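Local coordinates for protein alpha,alpha-trehalose-phosphate synthase (UDP-forming) (Burkholderia multivorans, PDB 5UOF) that belongs to glycosyltransferase family 20 and is built on the GT-B plan of two Rossmann-like domains, at residues V15-A20 against D83-G88; V46-N51 against A120-Q125; T78-D83 against Y115-A120; A149-G154 against M186-V191. All blocks are in the same frame, centred on the assembly; numbering follows the deposited sequence.

Contact 1: V15-A20 against D83-G88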
# COMPACT_ATOMS: atom_id res chain seq x y z
N VAL A 15 -17.25 -22.33 -10.73
CA VAL A 15 -16.50 -21.74 -11.84
C VAL A 15 -15.13 -21.36 -11.29
O VAL A 15 -15.03 -20.55 -10.36
CB VAL A 15 -17.23 -20.51 -12.42
CG1 VAL A 15 -16.40 -19.86 -13.52
CG2 VAL A 15 -18.61 -20.90 -12.94
N SER A 16 -14.07 -21.94 -11.86
CA SER A 16 -12.72 -21.65 -11.38
C SER A 16 -11.71 -21.79 -12.52
O SER A 16 -12.06 -22.07 -13.66
CB SER A 16 -12.33 -22.57 -10.22
OG SER A 16 -12.09 -23.90 -10.67
N ASN A 17 -10.43 -21.63 -12.17
CA ASN A 17 -9.37 -21.55 -13.18
C ASN A 17 -9.19 -22.88 -13.90
O ASN A 17 -8.97 -22.90 -15.11
CB ASN A 17 -8.03 -21.15 -12.54
CG ASN A 17 -8.05 -19.78 -11.92
OD1 ASN A 17 -8.72 -18.87 -12.41
ND2 ASN A 17 -7.32 -19.62 -10.82
N ARG A 18 -9.28 -23.99 -13.17
CA ARG A 18 -8.88 -25.27 -13.73
C ARG A 18 -9.78 -26.38 -13.20
O ARG A 18 -9.96 -26.51 -11.99
CB ARG A 18 -7.42 -25.57 -13.39
CG ARG A 18 -6.95 -26.94 -13.81
CD ARG A 18 -6.76 -27.01 -15.31
NE ARG A 18 -6.46 -28.37 -15.74
CZ ARG A 18 -5.24 -28.89 -15.73
NH1 ARG A 18 -4.21 -28.17 -15.31
NH2 ARG A 18 -5.05 -30.14 -16.14
N VAL A 19 -10.31 -27.20 -14.11
CA VAL A 19 -10.97 -28.44 -13.73
C VAL A 19 -9.97 -29.56 -13.95
O VAL A 19 -9.59 -29.85 -15.09
CB VAL A 19 -12.26 -28.66 -14.54
CG1 VAL A 19 -12.97 -29.90 -14.05
CG2 VAL A 19 -13.17 -27.44 -14.46
N ALA A 20 -9.52 -30.18 -12.87
CA ALA A 20 -8.57 -31.28 -12.95
C ALA A 20 -9.32 -32.60 -12.84
O ALA A 20 -10.15 -32.78 -11.94
CB ALA A 20 -7.51 -31.18 -11.85
N ASP A 83 -2.95 -16.19 -22.74
CA ASP A 83 -2.12 -15.04 -22.39
C ASP A 83 -2.94 -13.95 -21.72
O ASP A 83 -2.50 -13.36 -20.72
CB ASP A 83 -1.40 -14.50 -23.63
CG ASP A 83 -0.25 -15.39 -24.09
OD1 ASP A 83 0.19 -16.26 -23.30
OD2 ASP A 83 0.21 -15.22 -25.23
N GLN A 84 -4.12 -13.65 -22.26
CA GLN A 84 -4.94 -12.57 -21.69
C GLN A 84 -5.51 -12.93 -20.32
O GLN A 84 -5.82 -12.03 -19.54
CB GLN A 84 -6.07 -12.21 -22.66
CG GLN A 84 -5.56 -11.63 -23.98
CD GLN A 84 -6.66 -11.12 -24.88
OE1 GLN A 84 -7.79 -11.60 -24.85
NE2 GLN A 84 -6.34 -10.12 -25.71
N TYR A 85 -5.64 -14.22 -20.02
CA TYR A 85 -6.16 -14.69 -18.74
C TYR A 85 -5.05 -14.81 -17.69
O TYR A 85 -5.23 -14.37 -16.56
CB TYR A 85 -6.87 -16.03 -18.94
CG TYR A 85 -7.66 -16.56 -17.75
CD1 TYR A 85 -7.03 -17.13 -16.65
CD2 TYR A 85 -9.06 -16.52 -17.75
CE1 TYR A 85 -7.76 -17.64 -15.57
CE2 TYR A 85 -9.79 -17.01 -16.68
CZ TYR A 85 -9.14 -17.58 -15.60
OH TYR A 85 -9.88 -18.09 -14.55
N TYR A 86 -3.91 -15.40 -18.06
CA TYR A 86 -2.86 -15.72 -17.09
C TYR A 86 -1.61 -14.85 -17.18
O TYR A 86 -0.83 -14.81 -16.22
CB TYR A 86 -2.42 -17.18 -17.23
CG TYR A 86 -3.48 -18.16 -16.77
CD1 TYR A 86 -3.77 -18.30 -15.42
CD2 TYR A 86 -4.18 -18.93 -17.69
CE1 TYR A 86 -4.73 -19.19 -14.98
CE2 TYR A 86 -5.16 -19.83 -17.26
CZ TYR A 86 -5.42 -19.95 -15.91
OH TYR A 86 -6.39 -20.83 -15.48
N ARG A 87 -1.37 -14.18 -18.31
CA ARG A 87 -0.15 -13.40 -18.52
C ARG A 87 -0.49 -11.98 -18.92
O ARG A 87 0.09 -11.40 -19.84
CB ARG A 87 0.75 -14.06 -19.56
CG ARG A 87 1.18 -15.46 -19.20
CD ARG A 87 2.18 -16.01 -20.20
NE ARG A 87 3.45 -15.28 -20.15
CZ ARG A 87 3.88 -14.47 -21.11
NH1 ARG A 87 3.16 -14.29 -22.21
NH2 ARG A 87 5.04 -13.85 -20.97
N GLY A 88 -1.48 -11.41 -18.23
CA GLY A 88 -1.92 -10.07 -18.54
C GLY A 88 -2.34 -9.31 -17.31
O GLY A 88 -1.62 -9.28 -16.31
O HOH W 1 -8.74 -20.82 -16.82
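Two neighbouring tyrosines, Y85 and Y86, reach from the last turn of their helix to the two ends of a single residue, N17. Y85 serves the side chain: its OH donates to N17 OD1 at 2.6 Å, and the C=O...donor angle of 144°, in the carbonyl plane, places the hydroxyl on a lone pair of the amide oxygen. OD1 lies at the edge of the Y85 ring, near its plane, and the amide plane stands 89° to the ring. With CG anti to the backbone N (chi1 -170°), Y85 sends its phenol toward N17. Y86 serves the backbone, but indirectly. Its OH is 3.3 Å from N17 O at an angle too poor for a hydrogen bond; a water fills the role, lying 2.7 Å from N17 O, to which it donates, and 2.7 Å from Y86 OH. The same hydroxyl also packs against N17 CB at 3.4 Å. The two rings also pack on each other: Y85 CD1 sits 3.2 Å above the Y86 ring, over its centre. H142 meets both rings, and W50 adds a further aromatic neighbour to Y86. In the N-terminal Rossmann-like domain of the GT-B fold, the contact joins the turn after strand 12-16, where the chain changes direction at N17, to the C-terminal end of helix 79-86. Y85 also touches V118 and L122 of helix 109-127, while Y86 reaches L77 of strand 70-77.

Contact 2: V46-N51 against A120-Q125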
# COMPACT_ATOMS: atom_id res chain seq x y z
N VAL A 46 -22.10 -28.95 -11.39
CA VAL A 46 -21.21 -28.82 -12.54
C VAL A 46 -20.00 -28.00 -12.10
O VAL A 46 -20.15 -26.98 -11.42
CB VAL A 46 -21.91 -28.15 -13.73
CG1 VAL A 46 -21.00 -28.11 -14.96
CG2 VAL A 46 -23.23 -28.85 -14.05
N TRP A 47 -18.81 -28.46 -12.47
CA TRP A 47 -17.57 -27.70 -12.33
C TRP A 47 -17.17 -27.27 -13.73
O TRP A 47 -16.94 -28.12 -14.60
CB TRP A 47 -16.48 -28.53 -11.66
CG TRP A 47 -15.27 -27.75 -11.17
CD1 TRP A 47 -14.93 -26.47 -11.48
CD2 TRP A 47 -14.26 -28.24 -10.28
NE1 TRP A 47 -13.76 -26.12 -10.84
CE2 TRP A 47 -13.34 -27.20 -10.09
CE3 TRP A 47 -14.06 -29.46 -9.63
CZ2 TRP A 47 -12.22 -27.34 -9.27
CZ3 TRP A 47 -12.96 -29.59 -8.81
CH2 TRP A 47 -12.05 -28.54 -8.64
N PHE A 48 -17.13 -25.96 -13.95
CA PHE A 48 -16.85 -25.36 -15.24
C PHE A 48 -15.52 -24.64 -15.19
O PHE A 48 -15.23 -23.93 -14.22
CB PHE A 48 -17.98 -24.39 -15.63
CG PHE A 48 -17.68 -23.55 -16.84
CD1 PHE A 48 -17.97 -24.02 -18.12
CD2 PHE A 48 -17.15 -22.28 -16.71
CE1 PHE A 48 -17.70 -23.24 -19.23
CE2 PHE A 48 -16.89 -21.50 -17.82
CZ PHE A 48 -17.16 -21.98 -19.08
N GLY A 49 -14.71 -24.81 -16.23
CA GLY A 49 -13.44 -24.11 -16.31
C GLY A 49 -12.53 -24.71 -17.36
O GLY A 49 -12.95 -25.54 -18.18
N TRP A 50 -11.27 -24.29 -17.31
CA TRP A 50 -10.25 -24.71 -18.26
C TRP A 50 -9.88 -26.18 -18.06
O TRP A 50 -9.81 -26.67 -16.93
CB TRP A 50 -9.01 -23.85 -18.07
CG TRP A 50 -7.91 -24.06 -19.06
CD1 TRP A 50 -8.04 -24.38 -20.38
CD2 TRP A 50 -6.50 -23.94 -18.82
NE1 TRP A 50 -6.80 -24.47 -20.97
CE2 TRP A 50 -5.84 -24.20 -20.03
CE3 TRP A 50 -5.74 -23.64 -17.68
CZ2 TRP A 50 -4.45 -24.17 -20.15
CZ3 TRP A 50 -4.36 -23.60 -17.80
CH2 TRP A 50 -3.73 -23.88 -19.02
N ASN A 51 -9.62 -26.87 -19.17
CA ASN A 51 -9.14 -28.25 -19.11
C ASN A 51 -7.61 -28.35 -19.08
O ASN A 51 -7.08 -29.46 -19.13
CB ASN A 51 -9.71 -29.08 -20.28
CG ASN A 51 -9.36 -28.50 -21.64
OD1 ASN A 51 -8.55 -27.58 -21.76
ND2 ASN A 51 -9.98 -29.04 -22.69
N ALA A 120 -15.89 -12.39 -20.53
CA ALA A 120 -17.13 -12.40 -21.30
C ALA A 120 -17.23 -13.66 -22.16
O ALA A 120 -18.30 -14.26 -22.28
CB ALA A 120 -17.21 -11.14 -22.17
N MET A 121 -16.11 -14.08 -22.75
CA MET A 121 -16.09 -15.30 -23.57
C MET A 121 -16.48 -16.52 -22.74
O MET A 121 -17.34 -17.32 -23.14
CB MET A 121 -14.70 -15.48 -24.19
CG MET A 121 -14.56 -16.66 -25.15
SD MET A 121 -14.13 -18.22 -24.30
CE MET A 121 -12.49 -17.82 -23.70
N LEU A 122 -15.85 -16.69 -21.58
CA LEU A 122 -16.13 -17.86 -20.75
C LEU A 122 -17.55 -17.82 -20.20
O LEU A 122 -18.20 -18.87 -20.09
CB LEU A 122 -15.11 -17.94 -19.62
CG LEU A 122 -13.68 -18.26 -20.06
CD1 LEU A 122 -12.72 -18.01 -18.91
CD2 LEU A 122 -13.60 -19.70 -20.56
N ALA A 123 -18.06 -16.63 -19.87
CA ALA A 123 -19.42 -16.53 -19.36
C ALA A 123 -20.42 -16.98 -20.40
O ALA A 123 -21.40 -17.67 -20.09
CB ALA A 123 -19.74 -15.11 -18.92
N LYS A 124 -20.21 -16.58 -21.66
CA LYS A 124 -21.14 -17.02 -22.69
C LYS A 124 -21.11 -18.53 -22.86
O LYS A 124 -22.15 -19.14 -23.13
CB LYS A 124 -20.84 -16.33 -24.02
CG LYS A 124 -21.97 -16.54 -25.03
CD LYS A 124 -21.77 -15.73 -26.29
CE LYS A 124 -22.95 -15.94 -27.24
NZ LYS A 124 -24.23 -15.64 -26.55
N GLN A 125 -19.94 -19.15 -22.69
CA GLN A 125 -19.87 -20.61 -22.75
C GLN A 125 -20.68 -21.25 -21.62
O GLN A 125 -21.40 -22.23 -21.84
CB GLN A 125 -18.42 -21.08 -22.69
CG GLN A 125 -17.61 -20.76 -23.94
CD GLN A 125 -18.09 -21.52 -25.15
OE1 GLN A 125 -18.24 -22.74 -25.12
NE2 GLN A 125 -18.36 -20.80 -26.24
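F48 points its ring from strand 46-48 into helix 109-127, a strand-on-helix packing within the Rossmann-like N-terminal domain of the GT-B fold. The far end of the ring does the touching. With CG anti to the backbone N (chi1 170°), the ring reaches toward the helix, and CZ arrives against two groups about one turn apart, the carbonyl of L122 and CB of Q125. L122 O is 3.4 Å from F48 CZ and approaches obliquely, neither over the face nor at the edge, whereas Q125 CB lies near the ring plane at its edge, 3.9 Å from CZ. L122 adds a looser apolar touch, its CB 4.4 Å from F48 CE2.

Q125 shows how a polar residue can take part in such packing. Its first bond heads toward the strand, but the chain then folds at chi2 (-66°), which carries the amide away from F48 and lets NE2 donate to A60 O. The hydrophobic root of the side chain thus meets the phenyl while its NE2 finds an acceptor outside the contact. L122 and A123 both pack on helix 146-152, L122 through F146. The neighbouring ring atom, F48 CE1, is 4.1 Å from the same Q125 CB.

Contact 3: T78-D83 against Y115-A120. With EDO (1,2-ethanediol), chain I.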
# COMPACT_ATOMS: atom_id res chain seq x y z
N THR A 78 -7.25 -20.85 -26.37
CA THR A 78 -6.22 -20.54 -27.36
C THR A 78 -5.02 -19.91 -26.65
O THR A 78 -5.09 -19.55 -25.48
CB THR A 78 -6.74 -19.59 -28.44
OG1 THR A 78 -7.08 -18.33 -27.84
CG2 THR A 78 -7.96 -20.18 -29.14
N ARG A 79 -3.90 -19.79 -27.37
CA ARG A 79 -2.75 -19.10 -26.81
C ARG A 79 -3.10 -17.65 -26.47
O ARG A 79 -2.69 -17.13 -25.43
CB ARG A 79 -1.56 -19.16 -27.77
CG ARG A 79 -0.36 -18.33 -27.32
CD ARG A 79 0.23 -18.84 -26.02
NE ARG A 79 0.67 -20.23 -26.14
CZ ARG A 79 1.05 -20.99 -25.12
NH1 ARG A 79 1.03 -20.51 -23.88
NH2 ARG A 79 1.43 -22.24 -25.34
N ARG A 80 -3.87 -17.00 -27.34
CA ARG A 80 -4.28 -15.62 -27.06
C ARG A 80 -5.16 -15.55 -25.83
O ARG A 80 -5.00 -14.64 -25.00
CB ARG A 80 -5.00 -15.04 -28.27
CG ARG A 80 -5.68 -13.70 -28.01
CD ARG A 80 -6.18 -13.08 -29.30
NE ARG A 80 -6.77 -11.75 -29.11
CZ ARG A 80 -8.07 -11.48 -29.22
NH1 ARG A 80 -8.93 -12.44 -29.53
NH2 ARG A 80 -8.50 -10.24 -29.02
N ASP A 81 -6.11 -16.48 -25.69
CA ASP A 81 -6.95 -16.50 -24.50
C ASP A 81 -6.14 -16.82 -23.25
O ASP A 81 -6.32 -16.18 -22.20
CB ASP A 81 -8.08 -17.52 -24.67
CG ASP A 81 -9.12 -17.08 -25.69
OD1 ASP A 81 -9.11 -15.90 -26.08
OD2 ASP A 81 -9.95 -17.93 -26.09
N TYR A 82 -5.23 -17.79 -23.34
CA TYR A 82 -4.36 -18.11 -22.21
C TYR A 82 -3.55 -16.89 -21.78
O TYR A 82 -3.44 -16.60 -20.58
CB TYR A 82 -3.42 -19.27 -22.55
CG TYR A 82 -2.46 -19.58 -21.42
CD1 TYR A 82 -2.80 -20.50 -20.43
CD2 TYR A 82 -1.22 -18.95 -21.34
CE1 TYR A 82 -1.93 -20.78 -19.39
CE2 TYR A 82 -0.35 -19.23 -20.30
CZ TYR A 82 -0.71 -20.14 -19.33
OH TYR A 82 0.15 -20.43 -18.29
N ASP A 83 -2.95 -16.19 -22.74
CA ASP A 83 -2.12 -15.04 -22.39
C ASP A 83 -2.94 -13.95 -21.72
O ASP A 83 -2.50 -13.36 -20.72
CB ASP A 83 -1.40 -14.50 -23.63
CG ASP A 83 -0.25 -15.39 -24.09
OD1 ASP A 83 0.19 -16.26 -23.30
OD2 ASP A 83 0.21 -15.22 -25.23
N TYR A 115 -8.66 -8.96 -20.42
CA TYR A 115 -9.23 -9.56 -19.21
C TYR A 115 -10.75 -9.56 -19.24
O TYR A 115 -11.39 -10.60 -19.01
CB TYR A 115 -8.70 -8.75 -18.02
CG TYR A 115 -9.23 -9.03 -16.65
CD1 TYR A 115 -8.95 -10.23 -16.01
CD2 TYR A 115 -9.90 -8.05 -15.94
CE1 TYR A 115 -9.39 -10.46 -14.71
CE2 TYR A 115 -10.32 -8.27 -14.64
CZ TYR A 115 -10.06 -9.48 -14.03
OH TYR A 115 -10.47 -9.70 -12.73
N LEU A 116 -11.34 -8.40 -19.56
CA LEU A 116 -12.79 -8.36 -19.73
C LEU A 116 -13.24 -9.30 -20.85
O LEU A 116 -14.24 -10.01 -20.70
CB LEU A 116 -13.24 -6.93 -20.02
CG LEU A 116 -12.86 -5.88 -18.97
CD1 LEU A 116 -13.57 -4.55 -19.26
CD2 LEU A 116 -13.13 -6.37 -17.55
N ARG A 117 -12.50 -9.32 -21.96
CA ARG A 117 -12.92 -10.11 -23.11
C ARG A 117 -12.97 -11.59 -22.79
O ARG A 117 -13.95 -12.28 -23.12
CB ARG A 117 -12.00 -9.86 -24.31
CG ARG A 117 -12.44 -10.64 -25.56
CD ARG A 117 -11.36 -10.69 -26.64
NE ARG A 117 -10.22 -11.51 -26.22
CZ ARG A 117 -10.20 -12.84 -26.24
NH1 ARG A 117 -11.26 -13.53 -26.66
NH2 ARG A 117 -9.11 -13.50 -25.84
N VAL A 118 -11.93 -12.12 -22.13
CA VAL A 118 -11.92 -13.55 -21.88
C VAL A 118 -12.95 -13.92 -20.83
O VAL A 118 -13.54 -15.01 -20.89
CB VAL A 118 -10.51 -14.04 -21.48
CG1 VAL A 118 -9.56 -13.84 -22.64
CG2 VAL A 118 -10.01 -13.36 -20.21
N ASN A 119 -13.21 -13.04 -19.86
CA ASN A 119 -14.29 -13.31 -18.92
C ASN A 119 -15.63 -13.37 -19.65
O ASN A 119 -16.42 -14.30 -19.45
CB ASN A 119 -14.33 -12.26 -17.82
CG ASN A 119 -13.49 -12.66 -16.62
OD1 ASN A 119 -14.00 -13.28 -15.67
ND2 ASN A 119 -12.20 -12.33 -16.65
N ALA A 120 -15.89 -12.39 -20.53
CA ALA A 120 -17.13 -12.40 -21.30
C ALA A 120 -17.23 -13.66 -22.16
O ALA A 120 -18.30 -14.26 -22.28
CB ALA A 120 -17.21 -11.14 -22.17
C1 EDO I . -16.74 -8.91 -18.27
O1 EDO I . -16.43 -8.68 -19.65
C2 EDO I . -17.62 -7.78 -17.76
O2 EDO I . -18.95 -7.90 -18.29
O HOH W 2 -11.19 -16.55 -27.92
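D81 and R117 form a salt bridge between two steeply crossing helices, 79-86 and 109-127, in the N-terminal Rossmann-like domain of the GT-B fold. The short helical segments come within 10.0 Å, axis to axis, their N-to-C directions 116° apart, and long charged side chains bridge that separation. R117 NH2 points almost straight at D81 OD1; the modelled separation of these two atoms, 2.4 Å, is so short that its exact value is doubtful. R117 NH1 adds a weak bond to the same oxygen at 3.3 Å. D81 OD1 lies at the edge of the guanidinium, near its plane, the carboxylate being turned 25° from it, and a bend at chi3 (68°) turns the arginine head across to it. Q84 OE1 is a further acceptor for R117 NH2.

One face of the R117 guanidinium is taken by R80, whose extended chain lays its own guanidinium flat on top, with centres 3.9 Å apart and planes nearly parallel. The nearby carboxylate probably offsets the charge gathered by this pair. The other carboxylate oxygen, D81 OD2, accepts from a water at 2.6 Å, and that water in turn accepts from R117 NH1, closing a small ring of polar contacts.

T78 caps the N terminus of helix 79-86, and the capping bond involves the backbone of the bridging residue itself. On the other helix, L116 O accepts a hydrogen bond from O1 of a 1,2-ethanediol, probably from the crystallisation liquor, which also bonds to H148. At the helix cap, D81 N donates to T78 OG1 at 3.0 Å.

Contact 4: A149-G154 against M186-V191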
# COMPACT_ATOMS: atom_id res chain seq x y z
N ALA A 149 -20.56 -10.24 -16.46
CA ALA A 149 -20.75 -10.74 -17.81
C ALA A 149 -21.99 -11.63 -17.89
O ALA A 149 -22.76 -11.55 -18.86
CB ALA A 149 -19.51 -11.50 -18.27
N LEU A 150 -22.21 -12.46 -16.87
CA LEU A 150 -23.43 -13.28 -16.84
C LEU A 150 -24.68 -12.41 -16.76
O LEU A 150 -25.68 -12.68 -17.44
CB LEU A 150 -23.37 -14.26 -15.67
CG LEU A 150 -22.40 -15.45 -15.79
CD1 LEU A 150 -22.37 -16.24 -14.49
CD2 LEU A 150 -22.77 -16.37 -16.95
N ARG A 151 -24.64 -11.35 -15.94
CA ARG A 151 -25.80 -10.47 -15.84
C ARG A 151 -26.12 -9.84 -17.19
O ARG A 151 -27.29 -9.76 -17.58
CB ARG A 151 -25.57 -9.37 -14.80
CG ARG A 151 -25.25 -9.85 -13.39
CD ARG A 151 -26.37 -10.70 -12.79
NE ARG A 151 -26.02 -11.03 -11.41
CZ ARG A 151 -26.56 -12.02 -10.70
NH1 ARG A 151 -27.49 -12.81 -11.23
NH2 ARG A 151 -26.16 -12.22 -9.45
N GLU A 152 -25.08 -9.41 -17.93
CA GLU A 152 -25.28 -8.88 -19.27
C GLU A 152 -25.95 -9.88 -20.20
O GLU A 152 -26.58 -9.48 -21.19
CB GLU A 152 -23.94 -8.45 -19.87
CG GLU A 152 -23.28 -7.29 -19.14
CD GLU A 152 -23.90 -5.96 -19.51
OE1 GLU A 152 -23.98 -5.65 -20.71
OE2 GLU A 152 -24.32 -5.23 -18.59
N LEU A 153 -25.84 -11.18 -19.92
CA LEU A 153 -26.49 -12.20 -20.72
C LEU A 153 -27.89 -12.54 -20.22
O LEU A 153 -28.53 -13.45 -20.76
CB LEU A 153 -25.64 -13.47 -20.77
CG LEU A 153 -24.24 -13.30 -21.36
CD1 LEU A 153 -23.41 -14.57 -21.22
CD2 LEU A 153 -24.32 -12.87 -22.82
N GLY A 154 -28.39 -11.83 -19.21
CA GLY A 154 -29.69 -12.09 -18.66
C GLY A 154 -29.75 -13.14 -17.57
O GLY A 154 -30.85 -13.56 -17.20
N MET A 186 -17.83 -6.47 -8.80
CA MET A 186 -18.00 -7.22 -7.57
C MET A 186 -19.41 -7.08 -7.03
O MET A 186 -19.91 -8.00 -6.38
CB MET A 186 -16.97 -6.75 -6.55
CG MET A 186 -15.58 -7.11 -7.01
SD MET A 186 -14.25 -6.56 -5.94
CE MET A 186 -14.53 -7.59 -4.48
N CYS A 187 -20.07 -5.96 -7.31
CA CYS A 187 -21.46 -5.81 -6.89
C CYS A 187 -22.44 -6.53 -7.80
O CYS A 187 -23.64 -6.50 -7.52
CB CYS A 187 -21.83 -4.33 -6.81
SG CYS A 187 -20.90 -3.49 -5.51
N ALA A 188 -21.99 -7.17 -8.88
CA ALA A 188 -22.88 -8.02 -9.67
C ALA A 188 -23.19 -9.35 -8.99
O ALA A 188 -24.17 -10.00 -9.35
CB ALA A 188 -22.28 -8.26 -11.06
N TYR A 189 -22.37 -9.75 -8.02
CA TYR A 189 -22.60 -10.95 -7.23
C TYR A 189 -23.66 -10.70 -6.16
O TYR A 189 -23.76 -9.61 -5.59
CB TYR A 189 -21.30 -11.40 -6.55
CG TYR A 189 -20.25 -11.82 -7.55
CD1 TYR A 189 -20.25 -13.10 -8.09
CD2 TYR A 189 -19.25 -10.93 -7.96
CE1 TYR A 189 -19.30 -13.50 -9.02
CE2 TYR A 189 -18.30 -11.31 -8.90
CZ TYR A 189 -18.34 -12.59 -9.43
OH TYR A 189 -17.41 -13.00 -10.37
N ASP A 190 -24.47 -11.73 -5.88
CA ASP A 190 -25.36 -11.67 -4.73
C ASP A 190 -24.61 -11.87 -3.43
O ASP A 190 -25.04 -11.36 -2.38
CB ASP A 190 -26.46 -12.72 -4.85
CG ASP A 190 -27.23 -12.57 -6.13
OD1 ASP A 190 -27.96 -11.56 -6.25
OD2 ASP A 190 -27.05 -13.42 -7.02
N VAL A 191 -23.51 -12.61 -3.46
CA VAL A 191 -22.65 -12.83 -2.31
C VAL A 191 -21.21 -12.58 -2.73
O VAL A 191 -20.74 -13.16 -3.72
CB VAL A 191 -22.80 -14.26 -1.74
CG1 VAL A 191 -21.92 -14.43 -0.49
CG2 VAL A 191 -24.27 -14.60 -1.43
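R151, close to the C-terminal end of helix 146-152, reaches across to A188 and D190 in the loop that leads into strand 191-194, a helix-to-loop join in the Rossmann-like N-terminal domain of the GT-B fold. Three kinds of interaction hold it.

Hydrogen bonds to the backbone come first. NE and NH2 of R151 grip one atom side-on, with A188 O 3.0 Å from each. The carbonyl oxygen lies exactly in the guanidinium plane, and the bend at chi2 (-61°) turns the NE/NH2 edge toward A188 O. A188 precedes the last residue of a type I turn running from M186 to Y189, so the arginine ties down the turn by its carbonyl. R151 NH1 is used as well, giving hydrogen bonds to V155 O and N157 O; all three nitrogens therefore have acceptors, which should fix the rotation of the group.

The ionic part is a salt bridge from R151 NH2 to D190 OD2 at 2.9 Å. Here the donor comes from above the carboxylate plane, 49° out of it. D190 has other partners: OD2 accepts from I159 N, and OD1 pairs with R226, so the aspartate is shared between two arginines.

Apolar packing is slight. The helix closes with a Schellman motif at G154, a turn beyond the arginine, and the aliphatic stem of R151 rests on the turn, CG lying 4.1 Å from A188 CB.

How the contacts relate
All four contacts belong to the N-terminal Rossmann-like domain. Contact 2 is the most buried and has no hydrogen bond or salt bridge across it, resting on packing alone; contacts 1, 3 and 4 are partly buried and polar. Contacts 1 and 3 share helix 79-86: its end uses neutral phenols, its start a carboxylate with arginines beside it, and Q84 of contact 1 reaches R117 of contact 3. Contacts 2 and 3 draw on helix 109-127, whose A123 also packs against A149 of contact 4. Contacts 1 and 2 reach neighbouring strands, 12-16 and 46-48. Contact 4, where an arginine meets a backbone carbonyl, lies about 19 Å, centre to centre, from contacts 1 and 3.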